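Local coordinates for topoisomerase I-like protein (Leishmania donovani, PDB 2B9S) that probably relaxes supercoiled DNA as the large subunit of a heterodimeric type IB topoisomerase, nicking one strand and resealing it, at residues N28-P33 / E182-N187. Residues are numbered along the deposited sequence; the frame is centred on the assembly and turned at random.
Sequences NGVLFP and EDITIN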
loop_
_atom_site.group_PDB
_atom_site.type_symbol
_atom_site.label_atom_id
_atom_site.label_comp_id
_atom_site.label_asym_id
_atom_site.label_seq_id
_atom_site.Cartn_x
_atom_site.Cartn_y
_atom_site.Cartn_z
ATOM N N ASN D 28 -16.355 -10.290 15.929
ATOM C CA ASN D 28 -16.383 -9.640 17.237
ATOM C C ASN D 28 -15.946 -8.170 17.275
ATOM O O ASN D 28 -15.670 -7.645 18.351
ATOM C CB ASN D 28 -15.504 -10.447 18.199
ATOM C CG ASN D 28 -16.046 -11.842 18.443
ATOM O OD1 ASN D 28 -17.230 -12.010 18.726
ATOM N ND2 ASN D 28 -15.192 -12.836 18.340
ATOM N N GLY D 29 -15.877 -7.523 16.111
ATOM C CA GLY D 29 -15.501 -6.110 16.025
ATOM C C GLY D 29 -14.007 -5.890 16.133
ATOM O O GLY D 29 -13.210 -6.672 15.619
ATOM N N VAL D 30 -13.627 -4.839 16.842
ATOM C CA VAL D 30 -12.260 -4.327 16.800
ATOM C C VAL D 30 -11.605 -4.224 18.168
ATOM O O VAL D 30 -12.290 -4.043 19.170
ATOM C CB VAL D 30 -12.225 -2.941 16.099
ATOM C CG1 VAL D 30 -12.619 -3.091 14.614
ATOM C CG2 VAL D 30 -13.136 -1.929 16.816
ATOM N N LEU D 31 -10.278 -4.346 18.201
ATOM C CA LEU D 31 -9.514 -4.156 19.433
ATOM C C LEU D 31 -8.989 -2.715 19.505
ATOM O O LEU D 31 -8.154 -2.298 18.690
ATOM C CB LEU D 31 -8.388 -5.207 19.561
ATOM C CG LEU D 31 -7.493 -5.247 20.829
ATOM C CD1 LEU D 31 -8.287 -5.267 22.135
ATOM C CD2 LEU D 31 -6.494 -6.390 20.814
ATOM N N PHE D 32 -9.507 -1.959 20.468
ATOM C CA PHE D 32 -9.116 -0.571 20.721
ATOM C C PHE D 32 -7.834 -0.538 21.546
ATOM O O PHE D 32 -7.729 -1.274 22.530
ATOM C CB PHE D 32 -10.204 0.137 21.539
ATOM C CG PHE D 32 -11.469 0.405 20.782
ATOM C CD1 PHE D 32 -11.587 1.539 19.979
ATOM C CD2 PHE D 32 -12.561 -0.457 20.892
ATOM C CE1 PHE D 32 -12.768 1.797 19.272
ATOM C CE2 PHE D 32 -13.742 -0.204 20.193
ATOM C CZ PHE D 32 -13.843 0.924 19.385
ATOM N N PRO D 33 -6.848 0.307 21.158
ATOM C CA PRO D 33 -5.640 0.430 21.992
ATOM C C PRO D 33 -5.980 0.912 23.413
ATOM O O PRO D 33 -7.049 1.505 23.613
ATOM C CB PRO D 33 -4.792 1.483 21.236
ATOM C CG PRO D 33 -5.734 2.161 20.318
ATOM C CD PRO D 33 -6.775 1.172 19.960
ATOM N N GLU D 182 -17.778 5.742 18.323
ATOM C CA GLU D 182 -18.687 6.592 17.561
ATOM C C GLU D 182 -18.195 6.918 16.153
ATOM O O GLU D 182 -18.954 7.432 15.327
ATOM C CB GLU D 182 -18.968 7.901 18.325
ATOM C CG GLU D 182 -19.936 7.761 19.530
ATOM C CD GLU D 182 -19.346 7.042 20.772
ATOM O OE1 GLU D 182 -18.114 6.950 20.947
ATOM O OE2 GLU D 182 -20.126 6.573 21.608
ATOM N N ASP D 183 -16.922 6.636 15.894
ATOM C CA ASP D 183 -16.305 6.877 14.585
ATOM C C ASP D 183 -16.437 5.660 13.662
ATOM O O ASP D 183 -16.331 5.787 12.438
ATOM C CB ASP D 183 -14.815 7.233 14.773
ATOM C CG ASP D 183 -14.606 8.506 15.591
ATOM O OD1 ASP D 183 -15.351 9.475 15.369
ATOM O OD2 ASP D 183 -13.699 8.552 16.454
ATOM N N ILE D 184 -16.680 4.492 14.265
ATOM C CA ILE D 184 -16.602 3.185 13.590
ATOM C C ILE D 184 -17.964 2.636 13.165
ATOM O O ILE D 184 -18.903 2.540 13.968
ATOM C CB ILE D 184 -15.839 2.156 14.459
ATOM C CG1 ILE D 184 -14.402 2.640 14.675
ATOM C CG2 ILE D 184 -15.829 0.752 13.815
ATOM C CD1 ILE D 184 -13.694 2.018 15.858
ATOM N N THR D 185 -18.053 2.314 11.875
ATOM C CA THR D 185 -19.220 1.652 11.284
ATOM C C THR D 185 -18.903 0.160 11.235
ATOM O O THR D 185 -17.848 -0.254 10.742
ATOM C CB THR D 185 -19.540 2.211 9.865
ATOM O OG1 THR D 185 -19.816 3.616 9.961
ATOM C CG2 THR D 185 -20.756 1.526 9.240
ATOM N N ILE D 186 -19.814 -0.634 11.783
ATOM C CA ILE D 186 -19.702 -2.090 11.779
ATOM C C ILE D 186 -20.486 -2.655 10.595
ATOM O O ILE D 186 -21.639 -2.283 10.356
ATOM C CB ILE D 186 -20.191 -2.677 13.135
ATOM C CG1 ILE D 186 -19.239 -2.271 14.277
ATOM C CG2 ILE D 186 -20.375 -4.186 13.047
ATOM C CD1 ILE D 186 -17.940 -3.085 14.414
ATOM N N ASN D 187 -19.827 -3.511 9.817
ATOM C CA ASN D 187 -20.500 -4.256 8.754
ATOM C C ASN D 187 -20.528 -5.727 9.137
ATOM O O ASN D 187 -19.475 -6.346 9.323
ATOM C CB ASN D 187 -19.811 -4.091 7.399
ATOM C CG ASN D 187 -20.655 -4.610 6.252
ATOM O OD1 ASN D 187 -21.771 -4.167 6.059
ATOM N ND2 ASN D 187 -20.117 -5.538 5.482
#
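I184 gives up the largest area of any residue here, and its terminal methyl, CD1, makes two of the three close approaches, touching the side chains of both V30 and F32. I184 CD1 comes within 3.5 Å of F32 CE1 and 3.7 Å of F32 CZ, approaching the far end of the ring obliquely. F32 and I184 arrive from opposite directions: with CG anti to its own carbonyl carbon (chi1 -71°), the phenyl reaches across to the methyl, although its CB is not aimed at 182-187. V30 and I184 reach toward each other, tip to tip, V30 CG2 lying 4.1 Å from I184 CD1. The extended outer half of I184 (chi2 160°) carries CD1 out to both partners. Two residues on, the backbones come nearest, G29 CA lying 7.2 Å from I186 CA, and I186 CD1 packs 4.2 Å from G29 CA. G29 has a positive phi (79°), a backbone shape that favours glycine, and presents bare main chain to that methyl. The contact is apolar and largely buried, a small patch of 151 Å². A216 lies against both V30 and I184, with W218 and V179 also on I184 and V157 on V30. Polar ties run beside it: H27 bonds through NE2 to N187 O and through ND1 to G29 N, linking the two segments at the glycine end. The arrangement is loop-on-sheet packing in the DNA-binding fragment of a eukaryotic topoisomerase I, where 28-33 packs on I184 and I186, at and beside strand 185-187, an inner strand of a mixed four-stranded sheet.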